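IroE protein (Escherichia coli, PDB 2GZR) hydrolyses the trilactone ester bonds of enterobactin and its glucosylated derivatives, usually cutting the ring once to give linear trimers and preferring the iron-free siderophores. Local coordinates at residues A[2-7]-A[53-58]; A[94-99]-A[180-185]; A[148-153]-A[172-177]; A[154-159]-A[197-202]. All blocks are in the same frame, centred on the assembly; numbering follows the deposited sequence.

Contact 1 of 4, residues A[2-7]-A[53-58]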
loop_
_atom_site.group_PDB
_atom_site.type_symbol
_atom_site.label_atom_id
_atom_site.label_comp_id
_atom_site.label_asym_id
_atom_site.label_seq_id
_atom_site.Cartn_x
_atom_site.Cartn_y
_atom_site.Cartn_z
ATOM N N ASN A 2 -6.781 17.435 -2.625
ATOM C CA ASN A 2 -7.497 18.643 -2.249
ATOM C C ASN A 2 -8.026 18.617 -0.820
ATOM O O ASN A 2 -8.112 19.661 -0.184
ATOM C CB ASN A 2 -8.650 18.906 -3.220
ATOM C CG ASN A 2 -8.168 19.346 -4.590
ATOM O OD1 ASN A 2 -7.449 20.341 -4.721
ATOM N ND2 ASN A 2 -8.569 18.610 -5.622
ATOM N N ILE A 3 -8.379 17.440 -0.310
ATOM C CA ILE A 3 -8.882 17.357 1.058
ATOM C C ILE A 3 -7.779 17.773 2.027
ATOM O O ILE A 3 -8.041 18.070 3.191
ATOM C CB ILE A 3 -9.352 15.929 1.432
ATOM C CG1 ILE A 3 -10.112 15.974 2.762
ATOM C CG2 ILE A 3 -8.156 14.992 1.555
ATOM C CD1 ILE A 3 -10.655 14.640 3.209
ATOM N N ALA A 4 -6.542 17.778 1.532
ATOM C CA ALA A 4 -5.384 18.174 2.327
ATOM C C ALA A 4 -5.376 19.697 2.378
ATOM O O ALA A 4 -5.215 20.299 3.441
ATOM C CB ALA A 4 -4.105 17.664 1.681
ATOM N N ASP A 5 -5.550 20.311 1.212
ATOM C CA ASP A 5 -5.592 21.762 1.110
ATOM C C ASP A 5 -6.845 22.191 1.861
ATOM O O ASP A 5 -6.809 23.063 2.729
ATOM C CB ASP A 5 -5.705 22.173 -0.357
ATOM C CG ASP A 5 -4.673 21.495 -1.229
ATOM O OD1 ASP A 5 -3.470 21.779 -1.054
ATOM O OD2 ASP A 5 -5.063 20.674 -2.086
ATOM N N LYS A 6 -7.950 21.548 1.506
ATOM C CA LYS A 6 -9.253 21.791 2.106
ATOM C C LYS A 6 -9.157 21.670 3.625
ATOM O O LYS A 6 -9.148 22.672 4.340
ATOM C CB LYS A 6 -10.246 20.770 1.541
ATOM C CG LYS A 6 -11.676 20.888 2.027
ATOM C CD LYS A 6 -12.622 20.115 1.098
ATOM C CE LYS A 6 -12.181 18.663 0.898
ATOM N NZ LYS A 6 -13.025 17.938 -0.097
ATOM N N GLY A 7 -9.074 20.438 4.111
ATOM C CA GLY A 7 -8.978 20.213 5.541
ATOM C C GLY A 7 -10.160 19.425 6.062
ATOM O O GLY A 7 -11.300 19.659 5.652
ATOM N N ALA A 53 -3.398 10.345 -6.212
ATOM C CA ALA A 53 -4.706 9.766 -6.504
ATOM C C ALA A 53 -5.484 9.487 -5.214
ATOM O O ALA A 53 -6.657 9.847 -5.100
ATOM C CB ALA A 53 -4.542 8.480 -7.320
ATOM N N VAL A 54 -4.838 8.849 -4.245
ATOM C CA VAL A 54 -5.508 8.566 -2.976
ATOM C C VAL A 54 -6.007 9.868 -2.350
ATOM O O VAL A 54 -7.170 9.974 -1.973
ATOM C CB VAL A 54 -4.557 7.835 -1.968
ATOM C CG1 VAL A 54 -5.162 7.830 -0.552
ATOM C CG2 VAL A 54 -4.325 6.399 -2.427
HETATM N N MSE A 55 -5.125 10.861 -2.259
HETATM C CA MSE A 55 -5.471 12.158 -1.667
HETATM C C MSE A 55 -6.606 12.897 -2.377
HETATM O O MSE A 55 -7.374 13.615 -1.749
HETATM C CB MSE A 55 -4.237 13.067 -1.627
HETATM C CG MSE A 55 -3.248 12.757 -0.528
HETATM SE SE MSE A 55 -4.054 12.669 1.234
HETATM C CE MSE A 55 -4.547 14.515 1.451
ATOM N N ASP A 56 -6.698 12.726 -3.689
ATOM C CA ASP A 56 -7.727 13.376 -4.479
ATOM C C ASP A 56 -9.091 12.709 -4.301
ATOM O O ASP A 56 -10.125 13.313 -4.582
ATOM C CB ASP A 56 -7.325 13.344 -5.958
ATOM C CG ASP A 56 -8.385 13.940 -6.871
ATOM O OD1 ASP A 56 -8.569 15.178 -6.858
ATOM O OD2 ASP A 56 -9.044 13.167 -7.598
ATOM N N ARG A 57 -9.093 11.471 -3.820
ATOM C CA ARG A 57 -10.338 10.732 -3.650
ATOM C C ARG A 57 -10.724 10.501 -2.200
ATOM O O ARG A 57 -11.802 9.993 -1.907
ATOM C CB ARG A 57 -10.240 9.394 -4.387
ATOM C CG ARG A 57 -9.891 9.558 -5.859
ATOM C CD ARG A 57 -9.820 8.235 -6.585
ATOM N NE ARG A 57 -9.346 8.426 -7.951
ATOM C CZ ARG A 57 -9.375 7.497 -8.903
ATOM N NH1 ARG A 57 -9.859 6.282 -8.649
ATOM N NH2 ARG A 57 -8.931 7.789 -10.119
ATOM N N LEU A 58 -9.841 10.886 -1.294
ATOM C CA LEU A 58 -10.096 10.726 0.126
ATOM C C LEU A 58 -11.276 11.623 0.513
ATOM O O LEU A 58 -11.261 12.827 0.241
ATOM C CB LEU A 58 -8.837 11.120 0.895
ATOM C CG LEU A 58 -8.642 10.624 2.321
ATOM C CD1 LEU A 58 -8.701 9.100 2.351
ATOM C CD2 LEU A 58 -7.296 11.123 2.829
#
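The amide of Asn2 and the carboxylate of Asp56 stand side by side and point the same way, their planes turned 65° apart. ND2 of Asn2 comes 3.6 Å from OD1 of Asp56, a loose polar approach and not a hydrogen bond. Beside this exposed pair the short N-terminal helix 2-6 packs across the last turn of helix 51-57, a peripheral helix of the α/β-hydrolase fold. The axes of 2-6 and 53-57 approach to 8.3 Å and cross at 56°.

Ile3 and Met55 carry most of the apolar contact. A chi1 of -169° at Ile3 sends CG1 away from the residue's own N, and the side chain splits into two branches that reach different places. CG2 drops between Met55 and Leu58, 3.6 Å from CE of Met55 and 4.0 Å from CB of Leu58. CD1 runs on past the end of the helix to the carbonyl of Leu58. Met55, a selenomethionine, crosses Ile3 at about a right angle. Bends at its second and third torsions fold its chain back, so that CE turns to the N-terminal helix although the CB bond does not point there. CE also meets Ala4 CB, but that approach is modelled too tightly to be trusted. Trp30 and Phe13, from two strands of the sheet, touch both Ala4 and Met55, and Phe255 of helix 247-262 touches Leu58. Apolar side chains fill the buried part, with the Asn2-Asp56 pair at the exposed side. Next to Leu58, Ile3 CD1 rests 3.5 Å from Leu58 O.

Contact 2 of 4, residues A[94-99]-A[180-185]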
loop_
_atom_site.group_PDB
_atom_site.type_symbol
_atom_site.label_atom_id
_atom_site.label_comp_id
_atom_site.label_asym_id
_atom_site.label_seq_id
_atom_site.Cartn_x
_atom_site.Cartn_y
_atom_site.Cartn_z
ATOM N N TYR A 94 7.547 0.974 -8.941
ATOM C CA TYR A 94 6.746 -0.146 -8.438
ATOM C C TYR A 94 7.021 -1.542 -8.994
ATOM O O TYR A 94 6.566 -2.540 -8.417
ATOM C CB TYR A 94 5.254 0.157 -8.628
ATOM C CG TYR A 94 4.766 1.472 -8.031
ATOM C CD1 TYR A 94 5.632 2.327 -7.333
ATOM C CD2 TYR A 94 3.437 1.872 -8.188
ATOM C CE1 TYR A 94 5.183 3.540 -6.815
ATOM C CE2 TYR A 94 2.982 3.081 -7.673
ATOM C CZ TYR A 94 3.857 3.912 -6.990
ATOM O OH TYR A 94 3.395 5.116 -6.495
ATOM N N THR A 95 7.746 -1.625 -10.108
ATOM C CA THR A 95 8.025 -2.923 -10.712
ATOM C C THR A 95 9.273 -3.583 -10.156
ATOM O O THR A 95 10.305 -2.941 -9.975
ATOM C CB THR A 95 8.114 -2.827 -12.257
ATOM O OG1 THR A 95 9.099 -1.861 -12.635
ATOM C CG2 THR A 95 6.766 -2.429 -12.829
ATOM N N PRO A 96 9.183 -4.890 -9.871
ATOM C CA PRO A 96 10.285 -5.684 -9.317
ATOM C C PRO A 96 11.516 -5.776 -10.205
ATOM O O PRO A 96 11.419 -5.967 -11.414
ATOM C CB PRO A 96 9.639 -7.045 -9.066
ATOM C CG PRO A 96 8.656 -7.138 -10.180
ATOM C CD PRO A 96 8.026 -5.752 -10.166
ATOM N N ALA A 97 12.677 -5.631 -9.580
ATOM C CA ALA A 97 13.944 -5.698 -10.284
ATOM C C ALA A 97 14.217 -7.125 -10.754
ATOM O O ALA A 97 14.645 -7.333 -11.888
ATOM C CB ALA A 97 15.063 -5.219 -9.376
ATOM N N ALA A 98 13.960 -8.100 -9.883
ATOM C CA ALA A 98 14.183 -9.510 -10.212
ATOM C C ALA A 98 13.631 -9.848 -11.591
ATOM O O ALA A 98 14.339 -10.413 -12.424
ATOM C CB ALA A 98 13.545 -10.405 -9.160
ATOM N N GLU A 99 12.368 -9.505 -11.829
ATOM C CA GLU A 99 11.747 -9.758 -13.124
ATOM C C GLU A 99 11.513 -8.457 -13.885
ATOM O O GLU A 99 12.431 -7.652 -14.058
ATOM C CB GLU A 99 10.417 -10.510 -12.956
ATOM C CG GLU A 99 9.575 -10.078 -11.767
ATOM C CD GLU A 99 9.925 -10.834 -10.495
ATOM O OE1 GLU A 99 9.721 -12.065 -10.460
ATOM O OE2 GLU A 99 10.405 -10.203 -9.533
ATOM N N ASP A 180 4.320 -12.153 -14.313
ATOM C CA ASP A 180 3.628 -13.372 -13.887
ATOM C C ASP A 180 4.472 -14.210 -12.930
ATOM O O ASP A 180 3.942 -14.883 -12.044
ATOM C CB ASP A 180 3.277 -14.222 -15.110
ATOM C CG ASP A 180 1.980 -13.804 -15.754
ATOM O OD1 ASP A 180 0.922 -13.991 -15.110
ATOM O OD2 ASP A 180 2.022 -13.295 -16.898
ATOM N N ALA A 181 5.785 -14.167 -13.124
ATOM C CA ALA A 181 6.715 -14.923 -12.294
ATOM C C ALA A 181 6.760 -14.434 -10.845
ATOM O O ALA A 181 7.176 -15.170 -9.947
ATOM C CB ALA A 181 8.106 -14.872 -12.909
ATOM N N LEU A 182 6.339 -13.195 -10.609
ATOM C CA LEU A 182 6.332 -12.666 -9.251
ATOM C C LEU A 182 5.403 -13.536 -8.382
ATOM O O LEU A 182 5.760 -13.922 -7.267
ATOM C CB LEU A 182 5.871 -11.195 -9.249
ATOM C CG LEU A 182 5.870 -10.433 -7.911
ATOM C CD1 LEU A 182 7.243 -10.514 -7.261
ATOM C CD2 LEU A 182 5.485 -8.970 -8.140
ATOM N N LEU A 183 4.221 -13.854 -8.901
ATOM C CA LEU A 183 3.265 -14.688 -8.167
ATOM C C LEU A 183 3.934 -16.022 -7.854
ATOM O O LEU A 183 3.818 -16.567 -6.753
ATOM C CB LEU A 183 2.007 -14.934 -9.003
ATOM C CG LEU A 183 0.670 -14.665 -8.296
ATOM C CD1 LEU A 183 -0.475 -15.188 -9.148
ATOM C CD2 LEU A 183 0.658 -15.338 -6.924
ATOM N N SER A 184 4.648 -16.532 -8.846
ATOM C CA SER A 184 5.362 -17.787 -8.709
ATOM C C SER A 184 6.401 -17.669 -7.587
ATOM O O SER A 184 6.504 -18.567 -6.754
ATOM C CB SER A 184 6.029 -18.143 -10.042
ATOM O OG SER A 184 6.550 -19.460 -10.024
ATOM N N ARG A 185 7.156 -16.566 -7.568
ATOM C CA ARG A 185 8.170 -16.328 -6.532
ATOM C C ARG A 185 7.519 -16.259 -5.152
ATOM O O ARG A 185 8.086 -16.694 -4.155
ATOM C CB ARG A 185 8.897 -14.999 -6.762
ATOM C CG ARG A 185 9.765 -14.904 -8.001
ATOM C CD ARG A 185 10.352 -13.489 -8.116
ATOM N NE ARG A 185 11.052 -13.094 -6.893
ATOM C CZ ARG A 185 11.171 -11.840 -6.461
ATOM N NH1 ARG A 185 10.640 -10.841 -7.148
ATOM N NH2 ARG A 185 11.807 -11.585 -5.323
#
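The irregular run 94-99 turns so that Pro96, Ala98 and Glu99 all direct their CB bonds at helix 180-187, and its backbone comes nearest where CA of Glu99 lies 7.3 Å from CA of Ala181. The main link is a salt bridge from Arg185 NH1 to Glu99 OE2, modelled very short at 2.5 Å. Carboxylate and guanidinium are nearly coplanar, 18° apart, but the bond is bent (N-H...O 125°), and a single nitrogen meets a single oxygen rather than forming a two-pronged pair. Glu99 CG lies between the backbone N and the carbonyl carbon, and a further bend at chi2 swings the carboxylate to the arginine, whose own chain bends at chi3. Glu99 is the last ordered residue before a chain break, and its OE1 sits implausibly close to the arginine chain, so the finer details of the pair are doubtful.

Ala98 CB covers one face of the guanidinium, 3.6 Å from NH1 and displaced to the rim, while Pro96 CB approaches at the edge. Next to the ion pair, the proline ring packs on Leu182, CG to CD2 at 4.2 Å. The other branch, Leu182 CD1, lies 3.9 Å from Glu99 OE2, which brings an apolar methyl up against the ion pair. Arg185 NH1 has a second, long and weak ion pair with Asp157 of helix 150-161. The arrangement is a partly exposed ion pair beside a small apolar patch, tying the loop after helix 87-93 to helix 180-187 of the α/β-hydrolase fold, with the Pro96 side chain about 11 Å from that of the active-site Ser149.

Contact 3 of 4, residues A[148-153]-A[172-177]; sequences HSYGGL and SPSLGR
Strained backbone torsions at Ser149, with a positive phi (64°) and psi -114°, and a Ser174 OG placed between its own backbone N and carbonyl carbon bring the two hydroxyl oxygens to 3.5 Å. This turn between strand and helix is the nucleophile elbow of the α/β-hydrolase fold. Ser149 OG is hydrogen-bonded to NE2 of the active-site His247, while Ser174 lies beside it and sends its N weakly to Ser149 O (3.3 Å). Gly152 lets the loop come close, since a CB there would run into CA of Pro173.

Leu153, on the first turn of the helix, packs against the same loop. Its CD2 packs on Pro173 CB at 3.8 Å and reaches Leu175 CB, and its CD1 lies 3.7 Å from Ser174 O. Replacing it with alanine would probably open a gap beside Pro173 and Leu175 and let the 172-177 loop shift beside the elbow. Farther out, Arg177 crosses the Tyr150 side chain at about a right angle, its CD 3.7 Å from CE1, with guanidinium and ring planes 73° apart. In the backbone of the elbow, Ser149 CA makes a C-H...O contact of 3.2 Å with Ser172 O.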
loop_
_atom_site.group_PDB
_atom_site.type_symbol
_atom_site.label_atom_id
_atom_site.label_comp_id
_atom_site.label_asym_id
_atom_site.label_seq_id
_atom_site.Cartn_x
_atom_site.Cartn_y
_atom_site.Cartn_z
ATOM N N HIS A 148 -1.880 -0.747 -5.688
ATOM C CA HIS A 148 -2.808 -1.249 -6.702
ATOM C C HIS A 148 -2.173 -1.286 -8.089
ATOM O O HIS A 148 -1.403 -0.390 -8.462
ATOM C CB HIS A 148 -4.075 -0.387 -6.704
ATOM C CG HIS A 148 -4.978 -0.611 -7.880
ATOM N ND1 HIS A 148 -4.701 -0.124 -9.141
ATOM C CD2 HIS A 148 -6.181 -1.228 -7.974
ATOM C CE1 HIS A 148 -5.692 -0.429 -9.960
ATOM N NE2 HIS A 148 -6.602 -1.098 -9.277
ATOM N N SER A 149 -2.493 -2.341 -8.841
ATOM C CA SER A 149 -1.975 -2.533 -10.193
ATOM C C SER A 149 -0.454 -2.697 -10.109
ATOM O O SER A 149 0.016 -3.694 -9.564
ATOM C CB SER A 149 -2.354 -1.330 -11.066
ATOM O OG SER A 149 -2.538 -1.733 -12.410
ATOM N N TYR A 150 0.317 -1.753 -10.658
ATOM C CA TYR A 150 1.782 -1.836 -10.547
ATOM C C TYR A 150 2.117 -1.727 -9.059
ATOM O O TYR A 150 3.079 -2.316 -8.578
ATOM C CB TYR A 150 2.486 -0.684 -11.280
ATOM C CG TYR A 150 2.743 -0.915 -12.747
ATOM C CD1 TYR A 150 3.039 -2.186 -13.228
ATOM C CD2 TYR A 150 2.724 0.145 -13.650
ATOM C CE1 TYR A 150 3.309 -2.404 -14.579
ATOM C CE2 TYR A 150 2.996 -0.057 -15.006
ATOM C CZ TYR A 150 3.284 -1.338 -15.462
ATOM O OH TYR A 150 3.532 -1.562 -16.795
ATOM N N GLY A 151 1.314 -0.946 -8.346
ATOM C CA GLY A 151 1.510 -0.787 -6.922
ATOM C C GLY A 151 1.298 -2.138 -6.272
ATOM O O GLY A 151 1.948 -2.458 -5.273
ATOM N N GLY A 152 0.394 -2.927 -6.858
ATOM C CA GLY A 152 0.106 -4.258 -6.352
ATOM C C GLY A 152 1.357 -5.112 -6.398
ATOM O O GLY A 152 1.689 -5.801 -5.436
ATOM N N LEU A 153 2.068 -5.055 -7.519
ATOM C CA LEU A 153 3.302 -5.816 -7.689
ATOM C C LEU A 153 4.384 -5.403 -6.693
ATOM O O LEU A 153 5.200 -6.230 -6.265
ATOM C CB LEU A 153 3.857 -5.624 -9.103
ATOM C CG LEU A 153 2.933 -5.910 -10.291
ATOM C CD1 LEU A 153 3.687 -5.629 -11.581
ATOM C CD2 LEU A 153 2.446 -7.362 -10.247
ATOM N N SER A 172 -5.272 -5.904 -7.231
ATOM C CA SER A 172 -5.248 -6.038 -8.696
ATOM C C SER A 172 -3.844 -6.006 -9.267
ATOM O O SER A 172 -3.586 -5.307 -10.237
ATOM C CB SER A 172 -6.058 -4.934 -9.362
ATOM O OG SER A 172 -7.417 -5.025 -9.001
ATOM N N PRO A 173 -2.908 -6.754 -8.663
ATOM C CA PRO A 173 -1.543 -6.746 -9.193
ATOM C C PRO A 173 -1.544 -7.088 -10.686
ATOM O O PRO A 173 -2.092 -8.111 -11.098
ATOM C CB PRO A 173 -0.839 -7.803 -8.338
ATOM C CG PRO A 173 -1.954 -8.731 -7.960
ATOM C CD PRO A 173 -3.046 -7.760 -7.597
ATOM N N SER A 174 -0.944 -6.216 -11.488
ATOM C CA SER A 174 -0.891 -6.430 -12.927
ATOM C C SER A 174 0.285 -7.332 -13.294
ATOM O O SER A 174 1.236 -6.922 -13.971
ATOM C CB SER A 174 -0.799 -5.084 -13.646
ATOM O OG SER A 174 -0.056 -4.155 -12.885
ATOM N N LEU A 175 0.211 -8.574 -12.827
ATOM C CA LEU A 175 1.256 -9.551 -13.083
ATOM C C LEU A 175 1.183 -10.088 -14.517
ATOM O O LEU A 175 2.178 -10.569 -15.062
ATOM C CB LEU A 175 1.159 -10.676 -12.045
ATOM C CG LEU A 175 -0.258 -11.079 -11.631
ATOM C CD1 LEU A 175 -0.880 -11.914 -12.732
ATOM C CD2 LEU A 175 -0.222 -11.862 -10.322
ATOM N N GLY A 176 0.013 -9.966 -15.133
ATOM C CA GLY A 176 -0.153 -10.438 -16.494
ATOM C C GLY A 176 0.515 -9.547 -17.531
ATOM O O GLY A 176 -0.025 -9.329 -18.613
ATOM N N ARG A 177 1.693 -9.029 -17.208
ATOM C CA ARG A 177 2.408 -8.168 -18.138
ATOM C C ARG A 177 3.903 -8.145 -17.854
ATOM O O ARG A 177 4.466 -7.107 -17.501
ATOM C CB ARG A 177 1.847 -6.746 -18.079
ATOM C CG ARG A 177 1.811 -6.146 -16.690
ATOM C CD ARG A 177 1.396 -4.683 -16.714
ATOM N NE ARG A 177 0.162 -4.460 -17.465
ATOM C CZ ARG A 177 0.102 -4.311 -18.786
ATOM N NH1 ARG A 177 1.208 -4.358 -19.518
ATOM N NH2 ARG A 177 -1.068 -4.116 -19.381
#

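Contact 4 of 4, residues A[154-159]-A[197-202]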
loop_
_atom_site.group_PDB
_atom_site.type_symbol
_atom_site.label_atom_id
_atom_site.label_comp_id
_atom_site.label_asym_id
_atom_site.label_seq_id
_atom_site.Cartn_x
_atom_site.Cartn_y
_atom_site.Cartn_z
ATOM N N PHE A 154 4.406 -4.121 -6.340
ATOM C CA PHE A 154 5.412 -3.608 -5.409
ATOM C C PHE A 154 5.205 -4.159 -3.994
ATOM O O PHE A 154 6.161 -4.374 -3.252
ATOM C CB PHE A 154 5.381 -2.074 -5.368
ATOM C CG PHE A 154 6.357 -1.489 -4.390
ATOM C CD1 PHE A 154 7.713 -1.403 -4.706
ATOM C CD2 PHE A 154 5.932 -1.088 -3.118
ATOM C CE1 PHE A 154 8.633 -0.933 -3.773
ATOM C CE2 PHE A 154 6.847 -0.617 -2.178
ATOM C CZ PHE A 154 8.199 -0.540 -2.507
ATOM N N VAL A 155 3.945 -4.373 -3.632
ATOM C CA VAL A 155 3.591 -4.913 -2.325
ATOM C C VAL A 155 4.061 -6.371 -2.248
ATOM O O VAL A 155 4.578 -6.819 -1.225
ATOM C CB VAL A 155 2.051 -4.867 -2.112
ATOM C CG1 VAL A 155 1.689 -5.371 -0.704
ATOM C CG2 VAL A 155 1.538 -3.457 -2.338
ATOM N N LEU A 156 3.877 -7.107 -3.338
ATOM C CA LEU A 156 4.284 -8.507 -3.383
ATOM C C LEU A 156 5.800 -8.577 -3.267
ATOM O O LEU A 156 6.352 -9.389 -2.521
ATOM C CB LEU A 156 3.812 -9.168 -4.697
ATOM C CG LEU A 156 2.310 -9.490 -4.817
ATOM C CD1 LEU A 156 2.020 -10.070 -6.186
ATOM C CD2 LEU A 156 1.873 -10.479 -3.712
ATOM N N ASP A 157 6.470 -7.705 -4.006
ATOM C CA ASP A 157 7.921 -7.667 -3.995
ATOM C C ASP A 157 8.417 -7.275 -2.609
ATOM O O ASP A 157 9.491 -7.691 -2.181
ATOM C CB ASP A 157 8.423 -6.663 -5.026
ATOM C CG ASP A 157 9.924 -6.677 -5.157
ATOM O OD1 ASP A 157 10.469 -7.707 -5.606
ATOM O OD2 ASP A 157 10.559 -5.662 -4.800
ATOM N N SER A 158 7.632 -6.450 -1.926
ATOM C CA SER A 158 7.976 -5.998 -0.586
ATOM C C SER A 158 7.713 -7.105 0.417
ATOM O O SER A 158 8.495 -7.308 1.344
ATOM C CB SER A 158 7.160 -4.758 -0.220
ATOM O OG SER A 158 7.546 -3.670 -1.026
ATOM N N TRP A 159 6.601 -7.808 0.235
ATOM C CA TRP A 159 6.264 -8.924 1.114
ATOM C C TRP A 159 7.438 -9.922 1.099
ATOM O O TRP A 159 7.842 -10.460 2.134
ATOM C CB TRP A 159 4.985 -9.606 0.619
ATOM C CG TRP A 159 4.586 -10.798 1.434
ATOM C CD1 TRP A 159 4.102 -10.801 2.720
ATOM C CD2 TRP A 159 4.668 -12.171 1.035
ATOM N NE1 TRP A 159 3.880 -12.091 3.141
ATOM C CE2 TRP A 159 4.218 -12.953 2.127
ATOM C CE3 TRP A 159 5.080 -12.818 -0.139
ATOM C CZ2 TRP A 159 4.168 -14.352 2.078
ATOM C CZ3 TRP A 159 5.033 -14.208 -0.190
ATOM C CH2 TRP A 159 4.578 -14.961 0.915
ATOM N N LYS A 197 3.793 -14.080 8.493
ATOM C CA LYS A 197 3.529 -12.883 7.690
ATOM C C LYS A 197 2.130 -12.770 7.088
ATOM O O LYS A 197 1.576 -13.744 6.582
ATOM C CB LYS A 197 4.577 -12.767 6.578
ATOM C CG LYS A 197 5.114 -11.351 6.365
ATOM C CD LYS A 197 6.353 -11.389 5.488
ATOM C CE LYS A 197 7.000 -10.022 5.318
ATOM N NZ LYS A 197 8.330 -10.176 4.658
ATOM N N HIS A 198 1.562 -11.566 7.154
ATOM C CA HIS A 198 0.243 -11.309 6.585
ATOM C C HIS A 198 0.336 -10.906 5.104
ATOM O O HIS A 198 1.275 -10.226 4.697
ATOM C CB HIS A 198 -0.480 -10.209 7.367
ATOM C CG HIS A 198 -1.583 -9.554 6.591
ATOM N ND1 HIS A 198 -1.347 -8.603 5.619
ATOM C CD2 HIS A 198 -2.922 -9.760 6.598
ATOM C CE1 HIS A 198 -2.492 -8.252 5.061
ATOM N NE2 HIS A 198 -3.464 -8.939 5.636
ATOM N N LEU A 199 -0.639 -11.335 4.310
ATOM C CA LEU A 199 -0.691 -11.005 2.884
ATOM C C LEU A 199 -2.116 -11.095 2.369
ATOM O O LEU A 199 -2.695 -12.173 2.289
ATOM C CB LEU A 199 0.190 -11.943 2.060
ATOM C CG LEU A 199 0.029 -11.783 0.541
ATOM C CD1 LEU A 199 0.314 -10.335 0.120
ATOM C CD2 LEU A 199 0.949 -12.744 -0.162
ATOM N N ALA A 200 -2.673 -9.949 2.021
ATOM C CA ALA A 200 -4.025 -9.891 1.518
ATOM C C ALA A 200 -4.042 -9.462 0.050
ATOM O O ALA A 200 -3.697 -8.323 -0.288
ATOM C CB ALA A 200 -4.834 -8.925 2.356
ATOM N N ILE A 201 -4.431 -10.387 -0.819
ATOM C CA ILE A 201 -4.517 -10.099 -2.239
ATOM C C ILE A 201 -5.950 -9.656 -2.504
ATOM O O ILE A 201 -6.905 -10.278 -2.035
ATOM C CB ILE A 201 -4.166 -11.346 -3.077
ATOM C CG1 ILE A 201 -2.726 -11.773 -2.766
ATOM C CG2 ILE A 201 -4.321 -11.043 -4.565
ATOM C CD1 ILE A 201 -2.267 -13.062 -3.463
HETATM N N MSE A 202 -6.098 -8.565 -3.242
HETATM C CA MSE A 202 -7.417 -8.029 -3.531
HETATM C C MSE A 202 -7.698 -7.983 -5.032
HETATM O O MSE A 202 -6.927 -7.412 -5.809
HETATM C CB MSE A 202 -7.527 -6.639 -2.894
HETATM C CG MSE A 202 -7.066 -6.650 -1.431
HETATM SE SE MSE A 202 -6.970 -4.937 -0.506
HETATM C CE MSE A 202 -8.806 -4.835 0.072
#
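Lys197 NZ is held by two main-chain carbonyls, Trp159 O at 2.6 Å and, beyond the two segments, Ser162 O. The ammonium approaches Trp159 O at a C=O...N angle of 146°, tilted 20° from the carbonyl plane. Both acceptors belong to the C-terminal end of helix 150-161 and the turn after it, where the partial negative charge of the helix probably favours a cation. The lysine reaches there because its chain is extended beyond CG, and on the way it runs obliquely past the indole, with CD 3.5 Å from Trp159 NE1. A methionine in place of Lys197 would lose the charge and is likely to leave Trp159 O and Ser162 O without this shared donor.

Helix 150-161 is the β-α-β crossover between strands 143-148 and 167-171 of the α/β-hydrolase sheet, and 198-203 is the next strand, beside 167-171. The axes of 154-159 and 198-202 run nearly antiparallel and approach to 10.2 Å, with Trp159 and Leu199 filling most of the gap. Chi1 of 178° carries the Trp159 ring away from its own N and out to the strand, where Leu199 CD2 stands over the six-membered ring, 3.9 Å from the ring centroid, in a CH-π contact. The two side chains cross at about a right angle. Tyr168 meets the indole edge-to-face. The other leucine branch, Leu199 CD1, reaches Leu156 CD2 at 4.1 Å, again crosswise. Within the helix, Phe154 O accepts both Ser158 N and Ser158 OG, from opposite faces of its plane, the hydroxyl at 2.7 Å.

Contacts 2, 3 and 4 cluster on one flank of the fold, their centres 10 to 12 Å apart, and contacts 3 and 4 share helix 150-161. Contact 1 lies apart, 24 to 31 Å from the others between centres and, relative to contacts 2 and 4, across the chain's centre. Contact 4 is the buried one, built from indole and leucine with one lysine tied to carbonyls. Contact 3, partly buried at the active-site turn, joins backbone and serine contacts with the packing of Leu153. Contacts 1 and 2 are more peripheral, the first apolar with a loose polar pair, the second a short-modelled ion pair beside proline-leucine packing. Leu182 of contact 2 bears on both Leu153 and Leu156, and Ser172 N meets Met202 O in a probable hydrogen bond.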